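Local coordinates for protein translation initiation factor eIF-2B (Pyrococcus horikoshii, PDB 1VB5) that probably promotes the exchange of GDP for GTP on initiation factor 2, as the regulatory subunit of the archaeal factor 2B, at residues K57-M62 and V249-T254; A69-V74 and K82-E87; L86-R91 and E219-H224; G184-T189 and V194-G199. All blocks are in the same frame, centred on the assembly; numbering follows the deposited sequence.

Contact 1: residues K57-M62 and V249-T254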
loop_
_atom_site.group_PDB
_atom_site.type_symbol
_atom_site.label_atom_id
_atom_site.label_comp_id
_atom_site.label_asym_id
_atom_site.label_seq_id
_atom_site.Cartn_x
_atom_site.Cartn_y
_atom_site.Cartn_z
ATOM N N LYS B 57 -21.665 -7.612 15.886
ATOM C CA LYS B 57 -21.135 -6.265 16.115
ATOM C C LYS B 57 -19.617 -6.252 16.270
ATOM O O LYS B 57 -18.975 -5.225 16.045
ATOM C CB LYS B 57 -21.760 -5.634 17.362
ATOM C CG LYS B 57 -23.209 -5.216 17.208
ATOM C CD LYS B 57 -23.719 -4.591 18.498
ATOM C CE LYS B 57 -25.211 -4.291 18.434
ATOM N NZ LYS B 57 -25.735 -3.829 19.757
ATOM N N VAL B 58 -19.043 -7.385 16.661
ATOM C CA VAL B 58 -17.599 -7.471 16.833
ATOM C C VAL B 58 -16.899 -6.977 15.567
ATOM O O VAL B 58 -15.938 -6.211 15.638
ATOM C CB VAL B 58 -17.164 -8.918 17.133
ATOM C CG1 VAL B 58 -15.646 -9.018 17.175
ATOM C CG2 VAL B 58 -17.755 -9.359 18.457
ATOM N N ASN B 59 -17.385 -7.422 14.412
ATOM C CA ASN B 59 -16.822 -7.005 13.132
ATOM C C ASN B 59 -17.842 -7.243 12.027
ATOM O O ASN B 59 -17.916 -8.333 11.458
ATOM C CB ASN B 59 -15.541 -7.776 12.818
ATOM C CG ASN B 59 -14.814 -7.216 11.604
ATOM O OD1 ASN B 59 -15.442 -6.833 10.615
ATOM N ND2 ASN B 59 -13.488 -7.176 11.670
ATOM N N PRO B 60 -18.653 -6.219 11.715
ATOM C CA PRO B 60 -19.677 -6.320 10.670
ATOM C C PRO B 60 -19.105 -6.619 9.281
ATOM O O PRO B 60 -19.861 -6.823 8.333
ATOM C CB PRO B 60 -20.367 -4.958 10.730
ATOM C CG PRO B 60 -20.205 -4.559 12.169
ATOM C CD PRO B 60 -18.772 -4.944 12.443
ATOM N N SER B 61 -17.777 -6.641 9.165
ATOM C CA SER B 61 -17.125 -6.924 7.884
ATOM C C SER B 61 -16.883 -8.421 7.679
ATOM O O SER B 61 -16.502 -8.847 6.590
ATOM C CB SER B 61 -15.782 -6.184 7.781
ATOM O OG SER B 61 -15.954 -4.775 7.741
ATOM N N MET B 62 -17.093 -9.214 8.725
ATOM C CA MET B 62 -16.876 -10.654 8.630
ATOM C C MET B 62 -18.178 -11.440 8.581
ATOM O O MET B 62 -18.924 -11.508 9.562
ATOM C CB MET B 62 -16.014 -11.136 9.798
ATOM C CG MET B 62 -14.564 -10.688 9.702
ATOM S SD MET B 62 -13.539 -11.376 11.009
ATOM C CE MET B 62 -11.942 -10.625 10.634
ATOM N N VAL B 249 -9.217 2.618 7.972
ATOM C CA VAL B 249 -10.326 1.769 7.547
ATOM C C VAL B 249 -9.645 0.441 7.247
ATOM O O VAL B 249 -8.848 0.336 6.308
ATOM C CB VAL B 249 -11.007 2.322 6.267
ATOM C CG1 VAL B 249 -12.156 1.410 5.837
ATOM C CG2 VAL B 249 -11.530 3.734 6.525
ATOM N N LEU B 250 -9.957 -0.569 8.050
ATOM C CA LEU B 250 -9.325 -1.878 7.926
ATOM C C LEU B 250 -9.720 -2.769 6.759
ATOM O O LEU B 250 -8.945 -3.640 6.366
ATOM C CB LEU B 250 -9.512 -2.652 9.232
ATOM C CG LEU B 250 -8.817 -2.049 10.457
ATOM C CD1 LEU B 250 -9.487 -2.554 11.715
ATOM C CD2 LEU B 250 -7.330 -2.399 10.442
ATOM N N PHE B 251 -10.906 -2.570 6.197
ATOM C CA PHE B 251 -11.319 -3.427 5.097
ATOM C C PHE B 251 -11.742 -2.694 3.841
ATOM O O PHE B 251 -12.186 -1.546 3.882
ATOM C CB PHE B 251 -12.439 -4.369 5.553
ATOM C CG PHE B 251 -12.117 -5.107 6.820
ATOM C CD1 PHE B 251 -12.442 -4.566 8.056
ATOM C CD2 PHE B 251 -11.458 -6.328 6.779
ATOM C CE1 PHE B 251 -12.114 -5.232 9.242
ATOM C CE2 PHE B 251 -11.123 -7.001 7.954
ATOM C CZ PHE B 251 -11.452 -6.451 9.187
ATOM N N ASP B 252 -11.591 -3.385 2.719
ATOM C CA ASP B 252 -11.934 -2.833 1.427
ATOM C C ASP B 252 -12.811 -3.779 0.639
ATOM O O ASP B 252 -13.141 -4.871 1.099
ATOM C CB ASP B 252 -10.668 -2.566 0.623
ATOM C CG ASP B 252 -10.051 -3.848 0.024
ATOM O OD1 ASP B 252 -9.691 -4.775 0.772
ATOM O OD2 ASP B 252 -9.916 -3.918 -1.214
ATOM N N VAL B 253 -13.155 -3.348 -0.571
ATOM C CA VAL B 253 -14.002 -4.121 -1.463
ATOM C C VAL B 253 -13.384 -4.300 -2.851
ATOM O O VAL B 253 -12.978 -3.329 -3.495
ATOM C CB VAL B 253 -15.368 -3.436 -1.625
ATOM C CG1 VAL B 253 -16.290 -4.305 -2.472
ATOM C CG2 VAL B 253 -15.978 -3.178 -0.260
ATOM N N THR B 254 -13.315 -5.547 -3.308
ATOM C CA THR B 254 -12.783 -5.841 -4.629
ATOM C C THR B 254 -13.884 -6.365 -5.557
ATOM O O THR B 254 -14.543 -7.366 -5.257
ATOM C CB THR B 254 -11.660 -6.898 -4.579
ATOM O OG1 THR B 254 -10.565 -6.410 -3.792
ATOM C CG2 THR B 254 -11.165 -7.205 -5.986
#
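Ser61 rests on one face of the Phe251 ring, and the contact seats an Asx turn, just beyond helix 41-58, on the first residue of strand 251-254 in a three-stranded antiparallel sheet. CB of Ser61 stands 4.0 Å from the centroid of the Phe251 ring and 23° off its normal, a CH-pi contact displaced toward the rim. OG of Ser61 comes within 3.5 Å of CD1 of Phe251, but its hydrogen bonds are made outside this pair, with the backbone O of Met233 and N of Met235. Farther along the ring, the side chains of Asn59 and Phe251 come at each other from opposite directions, ND2 of Asn59 lying 3.3 Å from CZ of Phe251 with the amide and ring planes inclined at 66°. Met62 adds a looser apolar touch, its CE 4.4 Å from the same CZ of Phe251.

The turn supplies these atoms from one short piece of backbone, and a side chain helps to fix its form. With CG opposite its backbone N (chi1 -171°), Asn59 carries its amide toward Phe251. OD1 of Asn59 accepts from N of Ser61 at 2.8 Å, in the carbonyl plane, which closes the Asx turn, restrains the amide's rotation and leaves ND2 on the side of Phe251. A type I turn encloses the same residues through the bond from Met62 N to Asn59 O, 3.0 Å long. The strand positions Phe251: Asp252 and Thr254 pair by backbone with Asn196 and Val194. Beyond the ring, OD2 of Asp252 accepts a hydrogen bond from the backbone N of Tyr201.

Contact 2: residues A69-V74 and K82-E87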
loop_
_atom_site.group_PDB
_atom_site.type_symbol
_atom_site.label_atom_id
_atom_site.label_comp_id
_atom_site.label_asym_id
_atom_site.label_seq_id
_atom_site.Cartn_x
_atom_site.Cartn_y
_atom_site.Cartn_z
ATOM N N ALA B 69 -24.142 -16.696 13.747
ATOM C CA ALA B 69 -25.334 -16.241 14.454
ATOM C C ALA B 69 -26.628 -16.881 13.956
ATOM O O ALA B 69 -27.496 -17.224 14.758
ATOM C CB ALA B 69 -25.439 -14.724 14.368
ATOM N N ARG B 70 -26.767 -17.035 12.643
ATOM C CA ARG B 70 -27.970 -17.645 12.084
ATOM C C ARG B 70 -27.959 -19.159 12.251
ATOM O O ARG B 70 -29.005 -19.801 12.189
ATOM C CB ARG B 70 -28.114 -17.317 10.593
ATOM C CG ARG B 70 -28.234 -15.837 10.270
ATOM C CD ARG B 70 -29.291 -15.154 11.117
ATOM N NE ARG B 70 -29.550 -13.795 10.647
ATOM C CZ ARG B 70 -30.106 -12.840 11.384
ATOM N NH1 ARG B 70 -30.462 -13.087 12.639
ATOM N NH2 ARG B 70 -30.307 -11.637 10.862
ATOM N N PHE B 71 -26.775 -19.724 12.452
ATOM C CA PHE B 71 -26.640 -21.165 12.624
ATOM C C PHE B 71 -27.125 -21.593 14.007
ATOM O O PHE B 71 -27.717 -22.661 14.165
ATOM C CB PHE B 71 -25.183 -21.585 12.445
ATOM C CG PHE B 71 -24.995 -23.070 12.330
ATOM C CD1 PHE B 71 -25.314 -23.734 11.150
ATOM C CD2 PHE B 71 -24.518 -23.809 13.410
ATOM C CE1 PHE B 71 -25.162 -25.122 11.046
ATOM C CE2 PHE B 71 -24.363 -25.196 13.314
ATOM C CZ PHE B 71 -24.685 -25.851 12.131
ATOM N N ILE B 72 -26.863 -20.757 15.007
ATOM C CA ILE B 72 -27.283 -21.050 16.373
ATOM C C ILE B 72 -28.770 -20.743 16.501
ATOM O O ILE B 72 -29.196 -19.603 16.343
ATOM C CB ILE B 72 -26.476 -20.218 17.405
ATOM C CG1 ILE B 72 -25.112 -20.869 17.656
ATOM C CG2 ILE B 72 -27.223 -20.157 18.733
ATOM C CD1 ILE B 72 -24.344 -21.225 16.420
ATOM N N PRO B 73 -29.583 -21.770 16.785
ATOM C CA PRO B 73 -31.030 -21.597 16.926
ATOM C C PRO B 73 -31.446 -20.894 18.206
ATOM O O PRO B 73 -30.764 -20.987 19.227
ATOM C CB PRO B 73 -31.545 -23.030 16.882
ATOM C CG PRO B 73 -30.465 -23.768 17.614
ATOM C CD PRO B 73 -29.202 -23.179 16.999
ATOM N N VAL B 74 -32.562 -20.178 18.139
ATOM C CA VAL B 74 -33.096 -19.500 19.308
ATOM C C VAL B 74 -33.929 -20.593 19.973
ATOM O O VAL B 74 -35.072 -20.849 19.586
ATOM C CB VAL B 74 -33.994 -18.312 18.910
ATOM C CG1 VAL B 74 -34.619 -17.692 20.150
ATOM C CG2 VAL B 74 -33.171 -17.268 18.162
ATOM N N LYS B 82 -25.514 -26.094 22.642
ATOM C CA LYS B 82 -24.167 -26.640 22.679
ATOM C C LYS B 82 -23.853 -27.444 21.429
ATOM O O LYS B 82 -22.817 -27.246 20.790
ATOM C CB LYS B 82 -23.988 -27.539 23.908
ATOM C CG LYS B 82 -22.680 -28.329 23.898
ATOM C CD LYS B 82 -22.519 -29.203 25.135
ATOM C CE LYS B 82 -21.186 -29.946 25.108
ATOM N NZ LYS B 82 -20.958 -30.764 26.336
ATOM N N SER B 83 -24.752 -28.359 21.086
ATOM C CA SER B 83 -24.562 -29.214 19.924
ATOM C C SER B 83 -24.381 -28.428 18.623
ATOM O O SER B 83 -23.541 -28.774 17.798
ATOM C CB SER B 83 -25.740 -30.179 19.786
ATOM O OG SER B 83 -25.498 -31.111 18.749
ATOM N N ARG B 84 -25.172 -27.378 18.436
ATOM C CA ARG B 84 -25.068 -26.582 17.222
ATOM C C ARG B 84 -23.750 -25.811 17.166
ATOM O O ARG B 84 -23.123 -25.727 16.110
ATOM C CB ARG B 84 -26.257 -25.625 17.113
ATOM C CG ARG B 84 -27.586 -26.342 16.873
ATOM C CD ARG B 84 -27.663 -26.939 15.474
ATOM N NE ARG B 84 -27.784 -25.894 14.460
ATOM C CZ ARG B 84 -27.861 -26.112 13.150
ATOM N NH1 ARG B 84 -27.827 -27.351 12.671
ATOM N NH2 ARG B 84 -27.980 -25.085 12.315
ATOM N N ALA B 85 -23.322 -25.256 18.296
ATOM C CA ALA B 85 -22.071 -24.509 18.323
ATOM C C ALA B 85 -20.900 -25.425 17.972
ATOM O O ALA B 85 -20.023 -25.054 17.196
ATOM C CB ALA B 85 -21.860 -23.882 19.692
ATOM N N LEU B 86 -20.895 -26.629 18.535
ATOM C CA LEU B 86 -19.826 -27.582 18.262
ATOM C C LEU B 86 -19.852 -28.052 16.814
ATOM O O LEU B 86 -18.806 -28.367 16.237
ATOM C CB LEU B 86 -19.935 -28.797 19.190
ATOM C CG LEU B 86 -19.728 -28.557 20.690
ATOM C CD1 LEU B 86 -19.979 -29.864 21.447
ATOM C CD2 LEU B 86 -18.312 -28.052 20.950
ATOM N N GLU B 87 -21.045 -28.109 16.227
ATOM C CA GLU B 87 -21.165 -28.545 14.844
ATOM C C GLU B 87 -20.612 -27.469 13.912
ATOM O O GLU B 87 -19.996 -27.782 12.897
ATOM C CB GLU B 87 -22.619 -28.837 14.479
ATOM C CG GLU B 87 -22.746 -29.688 13.226
ATOM C CD GLU B 87 -24.142 -29.660 12.634
ATOM O OE1 GLU B 87 -25.122 -29.773 13.404
ATOM O OE2 GLU B 87 -24.257 -29.534 11.393
#
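The guanidinium of Arg84 lies flat on one face of the Phe71 ring, with centres 3.6 Å apart and planes only 16° from parallel, a stacked cation-pi pair. NH2 of Arg84 sits over the face, displaced toward the rim, while CZ of Phe71 sits under the middle of the guanidinium. Around the edge of the ring, in its plane, are Ile72 CD1, the backbone O of Arg84 and the carboxylate carbon of Glu87, whose OE2 is bridged to Arg91.

The edge of the guanidinium is used as well. NE and NH2 of Arg84 grip the single carbonyl O of Phe71 side-on, at 3.2 and 3.1 Å; NH2 meets a lone pair in the carbonyl plane, whereas NE is tilted out of it. Bends at chi2 (-70°) and chi3 (-71°) fold the arginine back over the ring, and Pro73 CD packs 3.6 Å from CG of Arg84. A leucine in place of Arg84 would probably leave the Phe71 carbonyl without both donors and the ring without its stacked cation. The arrangement joins two consecutive helices linked by a short loop, in the helical part of the fold, where helix 78-106 ties down the last carbonyl of helix 63-71.

Contact 3: residues L86-R91 and E219-H224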
loop_
_atom_site.group_PDB
_atom_site.type_symbol
_atom_site.label_atom_id
_atom_site.label_comp_id
_atom_site.label_asym_id
_atom_site.label_seq_id
_atom_site.Cartn_x
_atom_site.Cartn_y
_atom_site.Cartn_z
ATOM N N LEU B 86 -20.895 -26.629 18.535
ATOM C CA LEU B 86 -19.826 -27.582 18.262
ATOM C C LEU B 86 -19.852 -28.052 16.814
ATOM O O LEU B 86 -18.806 -28.367 16.237
ATOM C CB LEU B 86 -19.935 -28.797 19.190
ATOM C CG LEU B 86 -19.728 -28.557 20.690
ATOM C CD1 LEU B 86 -19.979 -29.864 21.447
ATOM C CD2 LEU B 86 -18.312 -28.052 20.950
ATOM N N GLU B 87 -21.045 -28.109 16.227
ATOM C CA GLU B 87 -21.165 -28.545 14.844
ATOM C C GLU B 87 -20.612 -27.469 13.912
ATOM O O GLU B 87 -19.996 -27.782 12.897
ATOM C CB GLU B 87 -22.619 -28.837 14.479
ATOM C CG GLU B 87 -22.746 -29.688 13.226
ATOM C CD GLU B 87 -24.142 -29.660 12.634
ATOM O OE1 GLU B 87 -25.122 -29.773 13.404
ATOM O OE2 GLU B 87 -24.257 -29.534 11.393
ATOM N N PHE B 88 -20.843 -26.205 14.256
ATOM C CA PHE B 88 -20.333 -25.102 13.444
ATOM C C PHE B 88 -18.811 -25.230 13.425
ATOM O O PHE B 88 -18.181 -25.164 12.367
ATOM C CB PHE B 88 -20.726 -23.750 14.045
ATOM C CG PHE B 88 -20.466 -22.581 13.127
ATOM C CD1 PHE B 88 -21.403 -22.210 12.170
ATOM C CD2 PHE B 88 -19.263 -21.880 13.191
ATOM C CE1 PHE B 88 -21.146 -21.156 11.284
ATOM C CE2 PHE B 88 -18.996 -20.827 12.311
ATOM C CZ PHE B 88 -19.939 -20.467 11.358
ATOM N N LEU B 89 -18.227 -25.436 14.601
ATOM C CA LEU B 89 -16.782 -25.589 14.715
ATOM C C LEU B 89 -16.287 -26.770 13.885
ATOM O O LEU B 89 -15.264 -26.676 13.201
ATOM C CB LEU B 89 -16.380 -25.769 16.184
ATOM C CG LEU B 89 -16.545 -24.525 17.065
ATOM C CD1 LEU B 89 -16.192 -24.851 18.516
ATOM C CD2 LEU B 89 -15.651 -23.412 16.546
ATOM N N ARG B 90 -17.013 -27.883 13.936
ATOM C CA ARG B 90 -16.625 -29.061 13.173
ATOM C C ARG B 90 -16.685 -28.761 11.677
ATOM O O ARG B 90 -15.828 -29.203 10.914
ATOM C CB ARG B 90 -17.546 -30.240 13.492
ATOM C CG ARG B 90 -17.085 -31.562 12.901
ATOM C CD ARG B 90 -18.170 -32.627 13.038
ATOM N NE ARG B 90 -19.367 -32.268 12.282
ATOM C CZ ARG B 90 -19.404 -32.131 10.959
ATOM N NH1 ARG B 90 -18.306 -32.328 10.234
ATOM N NH2 ARG B 90 -20.534 -31.780 10.358
ATOM N N ARG B 91 -17.705 -28.013 11.261
ATOM C CA ARG B 91 -17.845 -27.666 9.850
ATOM C C ARG B 91 -16.738 -26.722 9.382
ATOM O O ARG B 91 -16.229 -26.875 8.274
ATOM C CB ARG B 91 -19.215 -27.040 9.576
ATOM C CG ARG B 91 -20.381 -28.013 9.706
ATOM C CD ARG B 91 -21.672 -27.396 9.186
ATOM N NE ARG B 91 -22.817 -28.289 9.351
ATOM C CZ ARG B 91 -24.023 -28.065 8.832
ATOM N NH1 ARG B 91 -24.243 -26.975 8.108
ATOM N NH2 ARG B 91 -25.009 -28.928 9.037
ATOM N N GLU B 219 -14.238 -19.951 2.530
ATOM C CA GLU B 219 -15.130 -21.060 2.827
ATOM C C GLU B 219 -16.551 -20.534 2.669
ATOM O O GLU B 219 -16.797 -19.330 2.780
ATOM C CB GLU B 219 -14.928 -21.577 4.259
ATOM C CG GLU B 219 -13.589 -22.256 4.493
ATOM C CD GLU B 219 -12.496 -21.288 4.925
ATOM O OE1 GLU B 219 -12.639 -20.072 4.683
ATOM O OE2 GLU B 219 -11.486 -21.749 5.502
ATOM N N THR B 220 -17.478 -21.446 2.406
ATOM C CA THR B 220 -18.880 -21.105 2.224
ATOM C C THR B 220 -19.503 -20.295 3.367
ATOM O O THR B 220 -20.402 -19.487 3.137
ATOM C CB THR B 220 -19.692 -22.400 1.979
ATOM O OG1 THR B 220 -19.555 -22.778 0.602
ATOM C CG2 THR B 220 -21.151 -22.210 2.320
ATOM N N TYR B 221 -19.034 -20.494 4.595
ATOM C CA TYR B 221 -19.605 -19.748 5.710
ATOM C C TYR B 221 -19.130 -18.293 5.709
ATOM O O TYR B 221 -19.461 -17.522 6.608
ATOM C CB TYR B 221 -19.301 -20.442 7.053
ATOM C CG TYR B 221 -17.844 -20.492 7.455
ATOM C CD1 TYR B 221 -17.205 -19.368 7.980
ATOM C CD2 TYR B 221 -17.098 -21.658 7.294
ATOM C CE1 TYR B 221 -15.858 -19.402 8.331
ATOM C CE2 TYR B 221 -15.750 -21.703 7.640
ATOM C CZ TYR B 221 -15.138 -20.572 8.155
ATOM O OH TYR B 221 -13.797 -20.604 8.478
ATOM N N LYS B 222 -18.363 -17.918 4.686
ATOM C CA LYS B 222 -17.885 -16.541 4.567
ATOM C C LYS B 222 -18.693 -15.794 3.509
ATOM O O LYS B 222 -18.472 -14.608 3.260
ATOM C CB LYS B 222 -16.391 -16.512 4.226
ATOM C CG LYS B 222 -15.520 -16.949 5.393
ATOM C CD LYS B 222 -14.046 -16.981 5.039
ATOM C CE LYS B 222 -13.197 -17.136 6.295
ATOM N NZ LYS B 222 -11.743 -17.136 5.979
ATOM N N PHE B 223 -19.631 -16.503 2.885
ATOM C CA PHE B 223 -20.504 -15.906 1.878
ATOM C C PHE B 223 -21.704 -15.312 2.614
ATOM O O PHE B 223 -22.383 -16.020 3.363
ATOM C CB PHE B 223 -21.005 -16.968 0.886
ATOM C CG PHE B 223 -19.981 -17.395 -0.136
ATOM C CD1 PHE B 223 -18.755 -17.916 0.257
ATOM C CD2 PHE B 223 -20.264 -17.302 -1.497
ATOM C CE1 PHE B 223 -17.818 -18.346 -0.692
ATOM C CE2 PHE B 223 -19.339 -17.727 -2.453
ATOM C CZ PHE B 223 -18.111 -18.253 -2.046
ATOM N N HIS B 224 -21.959 -14.018 2.431
ATOM C CA HIS B 224 -23.102 -13.393 3.089
ATOM C C HIS B 224 -24.276 -13.556 2.125
ATOM O O HIS B 224 -24.170 -13.237 0.935
ATOM C CB HIS B 224 -22.830 -11.918 3.366
ATOM C CG HIS B 224 -23.790 -11.302 4.333
ATOM N ND1 HIS B 224 -23.421 -10.909 5.603
ATOM C CD2 HIS B 224 -25.107 -11.017 4.219
ATOM C CE1 HIS B 224 -24.470 -10.407 6.229
ATOM N NE2 HIS B 224 -25.506 -10.461 5.411
#
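Phe88 and Tyr221 supply the direct touch between helix 78-106 and the loop that follows strand 214-217. It is wholly apolar: CZ of Phe88 lies 4.4 Å from CB of Tyr221. The two rings meet obliquely, their centroids 5.9 Å apart and their planes at 59°, a slanted aromatic pair whose nearest approach is that of the Phe88 ring to the base of the tyrosine side chain. The phenylalanine reaches the loop because its CG is set opposite the backbone N (chi1 -169°). Neighbours extend the cluster: Phe88 also meets the Phe71 ring and Leu68, and Tyr221 packs on Ser64 and Met92.

Ionic contacts stay within each segment. On the helix, Arg91 and Glu87, one turn apart, form a salt bridge in which NE of Arg91 stands 2.8 Å from OE2 of Glu87, a weak bond by its angle. In the loop, NZ of Lys222 makes a weak bond of 3.3 Å to OE1 of Glu219, whose OE2 is bonded to the hydroxyl of Thr121.

Backbone bonds give the loop its shape. N of Lys222 donates to O of Glu219 at 2.8 Å, and N of Phe223 to O of Thr220 at 3.1 Å, a 3-10 turn that presents Tyr221 to the helix. ND2 of Asn67 bonds both the Tyr221 and the Phe223 carbonyls, joining the turn to helix 63-71.

The result is packing between parts of the fold: the long helix, running out of the helical part, lies against a loop leaving the mostly parallel sheet of the Rossmann-like domain.

Contact 4: residues G184-T189 and V194-G199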
loop_
_atom_site.group_PDB
_atom_site.type_symbol
_atom_site.label_atom_id
_atom_site.label_comp_id
_atom_site.label_asym_id
_atom_site.label_seq_id
_atom_site.Cartn_x
_atom_site.Cartn_y
_atom_site.Cartn_z
ATOM N N GLY B 184 -7.211 -14.165 1.066
ATOM C CA GLY B 184 -8.365 -14.682 1.772
ATOM C C GLY B 184 -9.534 -13.736 1.587
ATOM O O GLY B 184 -9.554 -12.942 0.641
ATOM N N ALA B 185 -10.502 -13.812 2.491
ATOM C CA ALA B 185 -11.675 -12.957 2.432
ATOM C C ALA B 185 -12.408 -12.958 3.764
ATOM O O ALA B 185 -12.485 -13.987 4.443
ATOM C CB ALA B 185 -12.611 -13.430 1.334
ATOM N N ASP B 186 -12.935 -11.798 4.134
ATOM C CA ASP B 186 -13.695 -11.651 5.364
ATOM C C ASP B 186 -15.171 -11.794 5.007
ATOM O O ASP B 186 -15.999 -12.106 5.854
ATOM C CB ASP B 186 -13.425 -10.278 5.988
ATOM C CG ASP B 186 -11.992 -10.133 6.457
ATOM O OD1 ASP B 186 -11.650 -10.686 7.527
ATOM O OD2 ASP B 186 -11.197 -9.482 5.748
ATOM N N MET B 187 -15.488 -11.575 3.736
ATOM C CA MET B 187 -16.865 -11.684 3.268
ATOM C C MET B 187 -16.975 -11.677 1.749
ATOM O O MET B 187 -16.227 -10.973 1.062
ATOM C CB MET B 187 -17.711 -10.526 3.816
ATOM C CG MET B 187 -19.148 -10.538 3.312
ATOM S SD MET B 187 -20.128 -9.079 3.714
ATOM C CE MET B 187 -19.934 -8.988 5.503
ATOM N N ILE B 188 -17.897 -12.482 1.232
ATOM C CA ILE B 188 -18.174 -12.517 -0.195
ATOM C C ILE B 188 -19.605 -11.985 -0.201
ATOM O O ILE B 188 -20.520 -12.651 0.295
ATOM C CB ILE B 188 -18.171 -13.950 -0.784
ATOM C CG1 ILE B 188 -16.800 -14.617 -0.592
ATOM C CG2 ILE B 188 -18.546 -13.892 -2.259
ATOM C CD1 ILE B 188 -15.629 -13.888 -1.246
ATOM N N THR B 189 -19.798 -10.778 -0.726
ATOM C CA THR B 189 -21.124 -10.176 -0.747
ATOM C C THR B 189 -22.090 -10.966 -1.616
ATOM O O THR B 189 -21.694 -11.873 -2.347
ATOM C CB THR B 189 -21.079 -8.713 -1.251
ATOM O OG1 THR B 189 -20.624 -8.679 -2.609
ATOM C CG2 THR B 189 -20.136 -7.887 -0.394
ATOM N N VAL B 194 -15.679 -9.028 -3.112
ATOM C CA VAL B 194 -14.877 -9.561 -2.021
ATOM C C VAL B 194 -14.436 -8.501 -1.028
ATOM O O VAL B 194 -13.795 -7.516 -1.396
ATOM C CB VAL B 194 -13.615 -10.269 -2.563
ATOM C CG1 VAL B 194 -12.811 -10.871 -1.408
ATOM C CG2 VAL B 194 -14.012 -11.338 -3.562
ATOM N N VAL B 195 -14.796 -8.704 0.233
ATOM C CA VAL B 195 -14.414 -7.787 1.298
ATOM C C VAL B 195 -13.190 -8.410 1.963
ATOM O O VAL B 195 -13.219 -9.575 2.379
ATOM C CB VAL B 195 -15.524 -7.637 2.346
ATOM C CG1 VAL B 195 -15.075 -6.673 3.437
ATOM C CG2 VAL B 195 -16.801 -7.132 1.684
ATOM N N ASN B 196 -12.110 -7.645 2.047
ATOM C CA ASN B 196 -10.890 -8.160 2.639
ATOM C C ASN B 196 -10.037 -7.003 3.132
ATOM O O ASN B 196 -10.384 -5.844 2.931
ATOM C CB ASN B 196 -10.122 -8.997 1.600
ATOM C CG ASN B 196 -9.071 -9.892 2.233
ATOM O OD1 ASN B 196 -9.358 -10.634 3.175
ATOM N ND2 ASN B 196 -7.850 -9.835 1.716
ATOM N N LYS B 197 -8.928 -7.326 3.789
ATOM C CA LYS B 197 -8.019 -6.317 4.318
ATOM C C LYS B 197 -7.783 -5.191 3.301
ATOM O O LYS B 197 -7.585 -5.443 2.110
ATOM C CB LYS B 197 -6.683 -6.969 4.690
ATOM C CG LYS B 197 -5.680 -6.011 5.321
ATOM C CD LYS B 197 -6.134 -5.571 6.710
ATOM C CE LYS B 197 -5.319 -4.371 7.207
ATOM N NZ LYS B 197 -3.850 -4.630 7.150
ATOM N N ALA B 198 -7.816 -3.953 3.783
ATOM C CA ALA B 198 -7.594 -2.787 2.939
ATOM C C ALA B 198 -6.312 -2.980 2.139
ATOM O O ALA B 198 -5.275 -3.347 2.693
ATOM C CB ALA B 198 -7.488 -1.540 3.800
ATOM N N GLY B 199 -6.386 -2.730 0.834
ATOM C CA GLY B 199 -5.220 -2.901 -0.011
ATOM C C GLY B 199 -5.376 -4.041 -1.008
ATOM O O GLY B 199 -4.702 -4.058 -2.043
HETATM O O HOH W 1 -5.872 -11.981 2.564
HETATM O O HOH W 2 -8.568 -9.707 5.692
#
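Val194 and Ile188 share one face of this strand pair, side by side and pointing the same way, with CG2 of Val194 3.8 Å from CD1 of Ile188. Ala185, just before the strand, touches the other branch of the valine, its CB 3.8 Å from CG1 of Val194. Val216 of strand 214-217 packs on Val194 and Ala185 from outside. Val195 occupies the other face, its CB 3.9 Å from CB of Met187, with Thr189 crossing it at about a right angle and Phe251 packing on it as well.

Between the faces, the backbone supplies the polar core. N of Val195 donates to O of Met187 at 2.8 Å in a nearly straight bond (173°). In the reverse direction two residues share one acceptor: N of Asp186 bonds O of Val195 at 2.8 Å, and N of Met187 makes a weak bond of 3.3 Å to the same O of Val195. Asp186 and Met187 thus both face Val195.

At the polar edge, Asn196 works through water. Its CG lies opposite the backbone N (chi1 -163°), which brings the amide to the Gly184 side. One water donates to OD2 of Asp186, 2.6 Å away, and also to OD1 of Asn196, so these two acceptors can lie close together; it accepts from N of Lys197. A second water links Gly184 N to ND2 of Asn196, which also bonds OG1 of Thr200. With an alanine here, both waters would probably lose a partner and the Thr200 hydroxyl its amide neighbour, slackening the link between Gly184 and the strand. Together these residues form an antiparallel beta hairpin with a classic beta bulge, leading into helix 200-209.

From the N terminus, contact 1 opens first, at the end of helix 41-58, and closes last, on strand 251-254, so the other three nest inside its loop and none cross it. Contact 2 closes a short loop between helices 63-71 and 78-106. Contact 3 starts on helix 78-106, sharing Leu86 and Glu87 with contact 2, and closes far later on the loop at 219-224. The hairpin of contact 4 lies within the loop of contact 3. Backbone bonds from Ile188 to Lys222 and His224 join contacts 3 and 4, and strand pairing joins contacts 4 and 1. Contacts 1 and 3 thus tie the helical part to the small antiparallel sheet and to a loop after strand 214-217.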